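PDB 3EO8: BluB-like flavoprotein from Clostridium difficile 630, which binds flavin mononucleotide and is probably an oxidoreductase of the nitroreductase family. Local coordinates for residues S13-F17 with F96-A100; V63-Q68 with Y168-I173; V106-V110 with F183-E187. All coordinates share one frame; numbering follows the deposited sequence.

Contact 1: residues S13-F17 with F96-A100; sequences SVRKF and FYLKA. With FMN (flavin mononucleotide), chain G.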
loop_
_atom_site.group_PDB
_atom_site.type_symbol
_atom_site.label_atom_id
_atom_site.label_comp_id
_atom_site.label_asym_id
_atom_site.label_seq_id
_atom_site.Cartn_x
_atom_site.Cartn_y
_atom_site.Cartn_z
ATOM N N SER A 13 15.125 3.701 4.814
ATOM C CA SER A 13 15.539 2.736 3.784
ATOM C C SER A 13 17.003 2.355 3.941
ATOM O O SER A 13 17.914 3.153 3.663
ATOM C CB SER A 13 15.291 3.286 2.389
ATOM O OG SER A 13 13.922 3.437 2.216
ATOM N N VAL A 14 17.214 1.118 4.383
ATOM C CA VAL A 14 18.530 0.612 4.728
ATOM C C VAL A 14 19.170 -0.041 3.520
ATOM O O VAL A 14 18.667 -1.042 3.011
ATOM C CB VAL A 14 18.437 -0.378 5.883
ATOM C CG1 VAL A 14 19.833 -1.002 6.195
ATOM C CG2 VAL A 14 17.814 0.358 7.092
ATOM N N ARG A 15 20.277 0.543 3.067
ATOM C CA ARG A 15 20.955 0.056 1.857
ATOM C C ARG A 15 22.378 -0.431 2.127
ATOM O O ARG A 15 23.074 -0.867 1.221
ATOM C CB ARG A 15 20.921 1.124 0.754
ATOM C CG ARG A 15 19.527 1.615 0.444
ATOM C CD ARG A 15 19.447 2.456 -0.825
ATOM N NE ARG A 15 18.067 2.899 -1.051
ATOM C CZ ARG A 15 17.499 3.968 -0.482
ATOM N NH1 ARG A 15 18.154 4.731 0.373
ATOM N NH2 ARG A 15 16.247 4.254 -0.766
ATOM N N LYS A 16 22.801 -0.404 3.385
ATOM C CA LYS A 16 24.081 -0.952 3.755
ATOM C C LYS A 16 23.864 -1.716 5.039
ATOM O O LYS A 16 23.117 -1.254 5.903
ATOM C CB LYS A 16 25.137 0.143 3.956
ATOM C CG LYS A 16 25.608 0.785 2.658
ATOM N N PHE A 17 24.506 -2.882 5.118
ATOM C CA PHE A 17 24.268 -3.879 6.167
ATOM C C PHE A 17 25.538 -4.388 6.818
ATOM O O PHE A 17 26.579 -4.519 6.175
ATOM C CB PHE A 17 23.511 -5.077 5.591
ATOM C CG PHE A 17 22.247 -4.698 4.918
ATOM C CD1 PHE A 17 22.252 -4.280 3.597
ATOM C CD2 PHE A 17 21.037 -4.710 5.597
ATOM C CE1 PHE A 17 21.072 -3.896 2.961
ATOM C CE2 PHE A 17 19.861 -4.328 4.943
ATOM C CZ PHE A 17 19.881 -3.922 3.634
ATOM N N PHE A 96 21.963 -3.060 -4.864
ATOM C CA PHE A 96 22.522 -2.993 -3.509
ATOM C C PHE A 96 21.975 -4.061 -2.576
ATOM O O PHE A 96 22.575 -4.330 -1.541
ATOM C CB PHE A 96 22.255 -1.626 -2.856
ATOM C CG PHE A 96 20.850 -1.461 -2.430
ATOM C CD1 PHE A 96 20.434 -1.935 -1.198
ATOM C CD2 PHE A 96 19.916 -0.927 -3.293
ATOM C CE1 PHE A 96 19.139 -1.840 -0.802
ATOM C CE2 PHE A 96 18.602 -0.824 -2.910
ATOM C CZ PHE A 96 18.202 -1.297 -1.673
ATOM N N TYR A 97 20.844 -4.674 -2.913
ATOM C CA TYR A 97 20.275 -5.721 -2.055
ATOM C C TYR A 97 21.252 -6.867 -1.797
ATOM O O TYR A 97 21.127 -7.570 -0.792
ATOM C CB TYR A 97 18.954 -6.278 -2.611
ATOM C CG TYR A 97 19.083 -7.270 -3.761
ATOM C CD1 TYR A 97 19.385 -8.601 -3.542
ATOM C CD2 TYR A 97 18.866 -6.870 -5.052
ATOM C CE1 TYR A 97 19.506 -9.518 -4.594
ATOM C CE2 TYR A 97 18.971 -7.753 -6.113
ATOM C CZ TYR A 97 19.299 -9.080 -5.886
ATOM O OH TYR A 97 19.438 -9.972 -6.952
ATOM N N LEU A 98 22.222 -7.065 -2.688
ATOM C CA LEU A 98 23.178 -8.147 -2.535
ATOM C C LEU A 98 24.054 -7.938 -1.290
ATOM O O LEU A 98 24.697 -8.854 -0.819
ATOM C CB LEU A 98 24.071 -8.235 -3.760
ATOM C CG LEU A 98 23.341 -8.728 -5.008
ATOM C CD1 LEU A 98 24.154 -8.354 -6.244
ATOM C CD2 LEU A 98 23.114 -10.245 -4.924
ATOM N N LYS A 99 24.050 -6.710 -0.778
ATOM C CA LYS A 99 24.794 -6.361 0.435
ATOM C C LYS A 99 24.163 -6.918 1.699
ATOM O O LYS A 99 24.816 -6.907 2.756
ATOM C CB LYS A 99 24.917 -4.841 0.541
ATOM C CG LYS A 99 25.671 -4.202 -0.624
ATOM C CD LYS A 99 25.764 -2.680 -0.501
ATOM C CE LYS A 99 26.690 -2.162 -1.598
ATOM N NZ LYS A 99 26.677 -0.684 -1.780
ATOM N N ALA A 100 22.907 -7.367 1.612
ATOM C CA ALA A 100 22.186 -7.938 2.752
ATOM C C ALA A 100 22.276 -9.461 2.776
ATOM O O ALA A 100 22.423 -10.088 1.731
ATOM C CB ALA A 100 20.734 -7.500 2.722
HETATM N N1 FMN G . 14.376 2.331 -2.435
HETATM C C2 FMN G . 15.344 1.840 -3.278
HETATM O O2 FMN G . 16.549 2.067 -3.102
HETATM N N3 FMN G . 14.982 1.059 -4.341
HETATM C C4 FMN G . 13.681 0.786 -4.644
HETATM O O4 FMN G . 13.415 0.050 -5.621
HETATM C C4A FMN G . 12.695 1.278 -3.798
HETATM N N5 FMN G . 11.367 0.989 -4.048
HETATM C C5A FMN G . 10.385 1.439 -3.192
HETATM C C6 FMN G . 9.072 1.098 -3.461
HETATM C C7 FMN G . 8.070 1.529 -2.608
HETATM C C7M FMN G . 6.759 0.822 -2.703
HETATM C C8 FMN G . 8.400 2.279 -1.473
HETATM C C8M FMN G . 7.402 2.405 -0.356
HETATM C C9 FMN G . 9.721 2.606 -1.213
HETATM C C9A FMN G . 10.731 2.185 -2.063
HETATM N N10 FMN G . 12.067 2.524 -1.850
HETATM C C10 FMN G . 13.049 2.024 -2.681
HETATM C "C1'" FMN G . 12.492 3.406 -0.706
HETATM C "C2'" FMN G . 12.265 4.893 -0.977
HETATM O "O2'" FMN G . 13.255 5.388 -1.871
HETATM C "C3'" FMN G . 12.347 5.645 0.344
HETATM O "O3'" FMN G . 11.302 5.183 1.192
HETATM C "C4'" FMN G . 12.299 7.166 0.240
HETATM O "O4'" FMN G . 13.396 7.667 -0.504
HETATM C "C5'" FMN G . 12.324 7.757 1.656
HETATM O "O5'" FMN G . 13.541 7.395 2.282
HETATM P P FMN G . 13.489 6.721 3.755
HETATM O O1P FMN G . 14.890 6.447 4.217
HETATM O O2P FMN G . 12.716 5.425 3.568
HETATM O O3P FMN G . 12.733 7.587 4.753
HETATM O O HOH W 1 24.407 0.579 -0.765
#
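Arg15 lies across the ring of Phe96 and reaches the flavin of the bound FMN, in the flavin site of this nitroreductase-family fold. Its CB sits over the Phe96 face, 3.7 Å from Phe96 CD1. CG follows over the same face, toward the rim, as a CH-pi contact 3.9 Å from the centroid and 19° off the normal. From CG to NE the chain is extended, and this carries it off the ring toward the cofactor. The guanidinium stands steeply to the Phe96 ring, their planes 74° apart, and does not stack on it. CD passes near Phe96 CE2 and FMN O2. NE then donates to FMN O2 at 2.7 Å. NH2 donates to FMN N1 at 3.2 Å, nearly straight at 169°, and adds a weak bond to O2. The N1 side of the flavin is thus gripped by two nitrogens of one guanidinium. Ser13 holds the other end of FMN, its N and OG bonded to phosphate oxygens O1P and O2P. Further along, Ala100 CB sits over the centre of the Phe17 ring, 3.6 Å from the centroid. A water takes a bond from Lys99 NZ and gives one to Arg15 O, each 2.8 Å long.

Contact 2: residues V63-Q68 with Y168-I173; sequences VITKKQ and YAADEI. With ACT (acetate ion), chain I.
The start of helix 170-181 packs here against the middle of helix 54-75, with Ala169 at the N-cap position. Ala169 CB meets Lys67 CB at 3.8 Å. The CA atoms of Ile64 and Ala169 are 5.6 Å apart, consistent with the small alanine side chain. Val63 CG2 lies against the backbone of Glu172 and Ile173 and touches Ile173 CG1 at 4.0 Å. Ile64 and Ile173 meet at an oblique angle, with Ile64 CG1 3.9 Å from Ile173 CD1. Both helices are part of the nitroreductase-family fold. The Tyr168 ring turns its edge to Lys67 CG, while its OH lies near Gln68 CB and Ile64 CG2. Leu132 of the second subunit also packs on Tyr168. Lys67 bends at chi2 (79°), which leads its chain past Tyr168 O and over to Glu172. There NZ forms a salt bridge with Glu172 OE2 at 2.8 Å, approaching from above the carboxylate plane. NZ also donates to OXT of a bound acetate, probably from the crystallisation liquor. The other acetate oxygen, O, accepts from Asp171 N at 2.8 Å, in the first turn of the helix. Acetate OXT is only 2.6 Å from Glu172 OE1, so one of the two acids probably holds a proton.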
loop_
_atom_site.group_PDB
_atom_site.type_symbol
_atom_site.label_atom_id
_atom_site.label_comp_id
_atom_site.label_asym_id
_atom_site.label_seq_id
_atom_site.Cartn_x
_atom_site.Cartn_y
_atom_site.Cartn_z
ATOM N N VAL A 63 19.513 -11.533 -13.929
ATOM C CA VAL A 63 18.374 -11.326 -14.854
ATOM C C VAL A 63 17.887 -9.872 -14.818
ATOM O O VAL A 63 17.405 -9.341 -15.828
ATOM C CB VAL A 63 17.150 -12.305 -14.649
ATOM C CG1 VAL A 63 17.553 -13.758 -14.912
ATOM C CG2 VAL A 63 16.465 -12.088 -13.305
ATOM N N ILE A 64 18.052 -9.217 -13.668
ATOM C CA ILE A 64 17.752 -7.790 -13.568
ATOM C C ILE A 64 18.717 -7.011 -14.481
ATOM O O ILE A 64 18.303 -6.199 -15.350
ATOM C CB ILE A 64 17.844 -7.293 -12.123
ATOM C CG1 ILE A 64 16.727 -7.915 -11.266
ATOM C CG2 ILE A 64 17.789 -5.720 -12.091
ATOM C CD1 ILE A 64 16.900 -7.736 -9.684
ATOM N N THR A 65 19.990 -7.321 -14.352
ATOM C CA THR A 65 21.025 -6.709 -15.216
ATOM C C THR A 65 20.781 -6.946 -16.710
ATOM O O THR A 65 20.847 -6.006 -17.540
ATOM C CB THR A 65 22.405 -7.219 -14.795
ATOM O OG1 THR A 65 22.661 -6.788 -13.456
ATOM C CG2 THR A 65 23.489 -6.692 -15.756
ATOM N N LYS A 66 20.446 -8.178 -17.071
ATOM C CA LYS A 66 20.255 -8.518 -18.461
ATOM C C LYS A 66 19.083 -7.742 -19.041
ATOM O O LYS A 66 19.148 -7.221 -20.153
ATOM C CB LYS A 66 20.027 -10.020 -18.586
ATOM C CG LYS A 66 19.919 -10.523 -19.994
ATOM C CD LYS A 66 19.716 -12.004 -20.011
ATOM C CE LYS A 66 19.622 -12.532 -21.437
ATOM N NZ LYS A 66 19.726 -14.014 -21.396
ATOM N N LYS A 67 17.994 -7.678 -18.300
ATOM C CA LYS A 67 16.819 -6.915 -18.736
ATOM C C LYS A 67 17.163 -5.428 -18.807
ATOM O O LYS A 67 16.803 -4.758 -19.745
ATOM C CB LYS A 67 15.642 -7.140 -17.779
ATOM C CG LYS A 67 14.281 -6.741 -18.353
ATOM C CD LYS A 67 13.723 -7.799 -19.299
ATOM C CE LYS A 67 12.358 -7.355 -19.820
ATOM N NZ LYS A 67 11.601 -8.448 -20.528
ATOM N N GLN A 68 17.845 -4.929 -17.775
ATOM C CA GLN A 68 18.370 -3.542 -17.787
ATOM C C GLN A 68 19.180 -3.234 -19.035
ATOM O O GLN A 68 19.022 -2.179 -19.635
ATOM C CB GLN A 68 19.271 -3.281 -16.578
ATOM C CG GLN A 68 19.836 -1.878 -16.521
ATOM C CD GLN A 68 21.109 -1.839 -15.705
ATOM O OE1 GLN A 68 21.794 -2.861 -15.568
ATOM N NE2 GLN A 68 21.453 -0.659 -15.193
ATOM N N TYR A 168 10.506 -4.050 -13.831
ATOM C CA TYR A 168 10.605 -4.204 -15.291
ATOM C C TYR A 168 11.158 -5.611 -15.652
ATOM O O TYR A 168 11.013 -6.049 -16.802
ATOM C CB TYR A 168 11.429 -3.091 -15.993
ATOM C CG TYR A 168 12.832 -2.905 -15.466
ATOM C CD1 TYR A 168 13.843 -3.810 -15.769
ATOM C CD2 TYR A 168 13.148 -1.836 -14.635
ATOM C CE1 TYR A 168 15.109 -3.662 -15.264
ATOM C CE2 TYR A 168 14.419 -1.671 -14.149
ATOM C CZ TYR A 168 15.396 -2.594 -14.438
ATOM O OH TYR A 168 16.676 -2.437 -13.936
ATOM N N ALA A 169 11.763 -6.292 -14.678
ATOM C CA ALA A 169 12.269 -7.664 -14.845
ATOM C C ALA A 169 11.542 -8.706 -13.970
ATOM O O ALA A 169 12.045 -9.804 -13.758
ATOM C CB ALA A 169 13.759 -7.714 -14.523
ATOM N N ALA A 170 10.363 -8.370 -13.493
ATOM C CA ALA A 170 9.616 -9.252 -12.590
ATOM C C ALA A 170 9.380 -10.640 -13.180
ATOM O O ALA A 170 9.554 -11.656 -12.479
ATOM C CB ALA A 170 8.295 -8.597 -12.175
ATOM N N ASP A 171 8.969 -10.699 -14.442
ATOM C CA ASP A 171 8.716 -11.984 -15.056
ATOM C C ASP A 171 9.952 -12.865 -15.057
ATOM O O ASP A 171 9.883 -14.083 -14.844
ATOM C CB ASP A 171 8.273 -11.828 -16.502
ATOM C CG ASP A 171 6.917 -11.158 -16.664
ATOM O OD1 ASP A 171 6.296 -10.730 -15.666
ATOM O OD2 ASP A 171 6.455 -11.056 -17.841
ATOM N N GLU A 172 11.102 -12.255 -15.319
ATOM C CA GLU A 172 12.358 -12.973 -15.418
ATOM C C GLU A 172 12.846 -13.439 -14.061
ATOM O O GLU A 172 13.421 -14.507 -13.957
ATOM C CB GLU A 172 13.424 -12.097 -16.056
ATOM C CG GLU A 172 13.167 -11.879 -17.555
ATOM C CD GLU A 172 12.115 -10.864 -17.893
ATOM O OE1 GLU A 172 11.639 -10.121 -17.018
ATOM O OE2 GLU A 172 11.742 -10.794 -19.094
ATOM N N ILE A 173 12.623 -12.625 -13.042
ATOM C CA ILE A 173 12.923 -12.985 -11.642
ATOM C C ILE A 173 12.093 -14.199 -11.205
ATOM O O ILE A 173 12.613 -15.132 -10.580
ATOM C CB ILE A 173 12.649 -11.794 -10.678
ATOM C CG1 ILE A 173 13.619 -10.601 -10.943
ATOM C CG2 ILE A 173 12.800 -12.241 -9.205
ATOM C CD1 ILE A 173 13.293 -9.363 -10.097
HETATM C C ACT I . 8.573 -8.336 -17.451
HETATM O O ACT I . 8.484 -8.550 -16.229
HETATM O OXT ACT I . 9.616 -8.767 -18.010
HETATM C CH3 ACT I . 7.500 -7.594 -18.211
#

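Contact 3: residues V106-V110 with F183-E187; sequences VFTKV and FEKGE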
loop_
_atom_site.group_PDB
_atom_site.type_symbol
_atom_site.label_atom_id
_atom_site.label_comp_id
_atom_site.label_asym_id
_atom_site.label_seq_id
_atom_site.Cartn_x
_atom_site.Cartn_y
_atom_site.Cartn_z
ATOM N N VAL A 106 8.307 -10.530 -2.235
ATOM C CA VAL A 106 6.943 -10.408 -1.784
ATOM C C VAL A 106 6.060 -10.550 -2.998
ATOM O O VAL A 106 6.005 -9.648 -3.864
ATOM C CB VAL A 106 6.666 -9.086 -1.067
ATOM C CG1 VAL A 106 5.352 -9.207 -0.407
ATOM C CG2 VAL A 106 7.758 -8.811 0.008
ATOM N N PHE A 107 5.402 -11.708 -3.073
ATOM C CA PHE A 107 4.441 -11.995 -4.139
ATOM C C PHE A 107 3.067 -11.480 -3.735
ATOM O O PHE A 107 2.751 -11.368 -2.561
ATOM C CB PHE A 107 4.358 -13.498 -4.441
ATOM C CG PHE A 107 5.461 -13.995 -5.336
ATOM C CD1 PHE A 107 6.755 -14.143 -4.853
ATOM C CD2 PHE A 107 5.216 -14.278 -6.666
ATOM C CE1 PHE A 107 7.781 -14.608 -5.681
ATOM C CE2 PHE A 107 6.223 -14.706 -7.509
ATOM C CZ PHE A 107 7.519 -14.883 -7.022
ATOM N N THR A 108 2.251 -11.173 -4.729
ATOM C CA THR A 108 0.936 -10.609 -4.499
ATOM C C THR A 108 0.038 -11.072 -5.664
ATOM O O THR A 108 0.488 -11.778 -6.563
ATOM C CB THR A 108 1.009 -9.064 -4.368
ATOM O OG1 THR A 108 -0.253 -8.546 -3.926
ATOM C CG2 THR A 108 1.425 -8.397 -5.704
ATOM N N LYS A 109 -1.237 -10.755 -5.589
ATOM C CA LYS A 109 -2.180 -11.046 -6.632
ATOM C C LYS A 109 -3.198 -9.907 -6.774
ATOM O O LYS A 109 -3.363 -9.074 -5.861
ATOM C CB LYS A 109 -2.871 -12.382 -6.372
ATOM C CG LYS A 109 -3.763 -12.432 -5.130
ATOM C CD LYS A 109 -4.564 -13.731 -5.044
ATOM C CE LYS A 109 -5.254 -13.807 -3.666
ATOM N NZ LYS A 109 -6.354 -14.813 -3.548
ATOM N N VAL A 110 -3.860 -9.850 -7.928
ATOM C CA VAL A 110 -4.796 -8.769 -8.202
ATOM C C VAL A 110 -6.007 -8.873 -7.288
ATOM O O VAL A 110 -6.484 -9.968 -7.003
ATOM C CB VAL A 110 -5.266 -8.771 -9.691
ATOM C CG1 VAL A 110 -6.416 -7.793 -9.886
ATOM C CG2 VAL A 110 -4.129 -8.434 -10.609
ATOM N N PHE A 183 9.424 -23.359 -6.591
ATOM C CA PHE A 183 8.333 -22.537 -6.093
ATOM C C PHE A 183 7.292 -22.346 -7.176
ATOM O O PHE A 183 7.655 -21.976 -8.280
ATOM C CB PHE A 183 8.867 -21.167 -5.648
ATOM C CG PHE A 183 7.809 -20.236 -5.145
ATOM C CD1 PHE A 183 7.272 -20.398 -3.883
ATOM C CD2 PHE A 183 7.314 -19.224 -5.946
ATOM C CE1 PHE A 183 6.292 -19.551 -3.419
ATOM C CE2 PHE A 183 6.326 -18.379 -5.467
ATOM C CZ PHE A 183 5.831 -18.543 -4.216
ATOM N N GLU A 184 6.022 -22.590 -6.844
ATOM C CA GLU A 184 4.907 -22.438 -7.785
ATOM C C GLU A 184 4.099 -21.187 -7.434
ATOM O O GLU A 184 3.370 -21.185 -6.435
ATOM C CB GLU A 184 3.989 -23.668 -7.748
ATOM N N LYS A 185 4.231 -20.127 -8.230
ATOM C CA LYS A 185 3.593 -18.841 -7.905
ATOM C C LYS A 185 2.078 -18.855 -8.105
ATOM O O LYS A 185 1.378 -18.002 -7.563
ATOM C CB LYS A 185 4.202 -17.722 -8.722
ATOM C CG LYS A 185 3.923 -17.786 -10.229
ATOM C CD LYS A 185 4.878 -16.889 -11.034
ATOM C CE LYS A 185 4.673 -17.084 -12.531
ATOM N NZ LYS A 185 5.798 -16.511 -13.345
ATOM N N GLY A 186 1.578 -19.806 -8.901
ATOM C CA GLY A 186 0.173 -19.829 -9.268
ATOM C C GLY A 186 -0.264 -18.512 -9.882
ATOM O O GLY A 186 0.320 -18.080 -10.865
ATOM N N GLU A 187 -1.289 -17.885 -9.295
ATOM C CA GLU A 187 -1.859 -16.641 -9.825
ATOM C C GLU A 187 -1.108 -15.392 -9.328
ATOM O O GLU A 187 -1.442 -14.258 -9.713
ATOM C CB GLU A 187 -3.359 -16.547 -9.458
ATOM C CG GLU A 187 -3.620 -16.224 -7.983
ATOM C CD GLU A 187 -5.029 -16.606 -7.475
ATOM O OE1 GLU A 187 -6.030 -16.082 -8.043
ATOM O OE2 GLU A 187 -5.133 -17.377 -6.477
HETATM O O HOH W 2 -3.367 -12.253 -9.810
#
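Phe107 and Phe183 meet through different first torsions. In Phe107, CG is anti to the carbonyl carbon (chi1 -81°). In Phe183, CG is anti to the backbone N (chi1 179°). The two side chains run past each other in opposite directions, and the rings form an edge-to-face pair. The edge of Phe183 is turned to the face of Phe107. Phe183 CE2 stands over the centre of the Phe107 ring, 4.0 Å from Phe107 CZ. The centroids are 5.2 Å apart and the planes are 50° from each other, so the pair is tilted from a strict T. Lys185 CB approaches the same Phe107 ring obliquely, 3.8 Å from CE2. The rest of the Lys185 chain leads away, and its NZ makes a salt bridge with Glu174 on helix 170-181. Leu177 of that helix touches both phenylalanines.

The other end of the contact is more polar. Lys109 and Glu187 cross at a slant, and Lys109 CD lies 3.8 Å from Glu187 CD. Their charged ends stay farther apart, with Lys109 NZ 4.1 Å from Glu187 OE2. This is beyond a salt bridge, though the opposite charges probably still attract. The backbones are joined through a water. It accepts from Val110 N at 3.1 Å and donates to Glu187 O at 2.8 Å. Backbone bonds tie Thr108 to Phe189 and Phe107 to His47. Strand 102-108 is therefore held between its neighbours in the sheet while loop 183-187 lies along its end. The arrangement is the packing of a helix-to-strand connection, from helix 170-181 into strand 189-197, against the adjacent antiparallel strand in the central sheet of a nitroreductase-family fold.

In the fold
Contact 1 belongs directly to the FMN pocket: Ser13, Arg15 and Phe96 all line it. Contact 2 does not line it; the Tyr168 side chain is about 9 Å from a bound FMN. The two touch through packing of Tyr97 CE2 on Ile64 CD1, 4.1 Å apart, and their centres are 19 Å apart. Contact 3 is more distant from contact 1, at 24 Å between centres and on the opposite side of the chain's centre. Its Thr108 side chain is about 11 Å from a bound FMN. It approaches contact 2 to about 5 Å between nearest atoms without touching. Helix 170-181 bridges these two, since it begins in contact 2 and runs into the loop of contact 3.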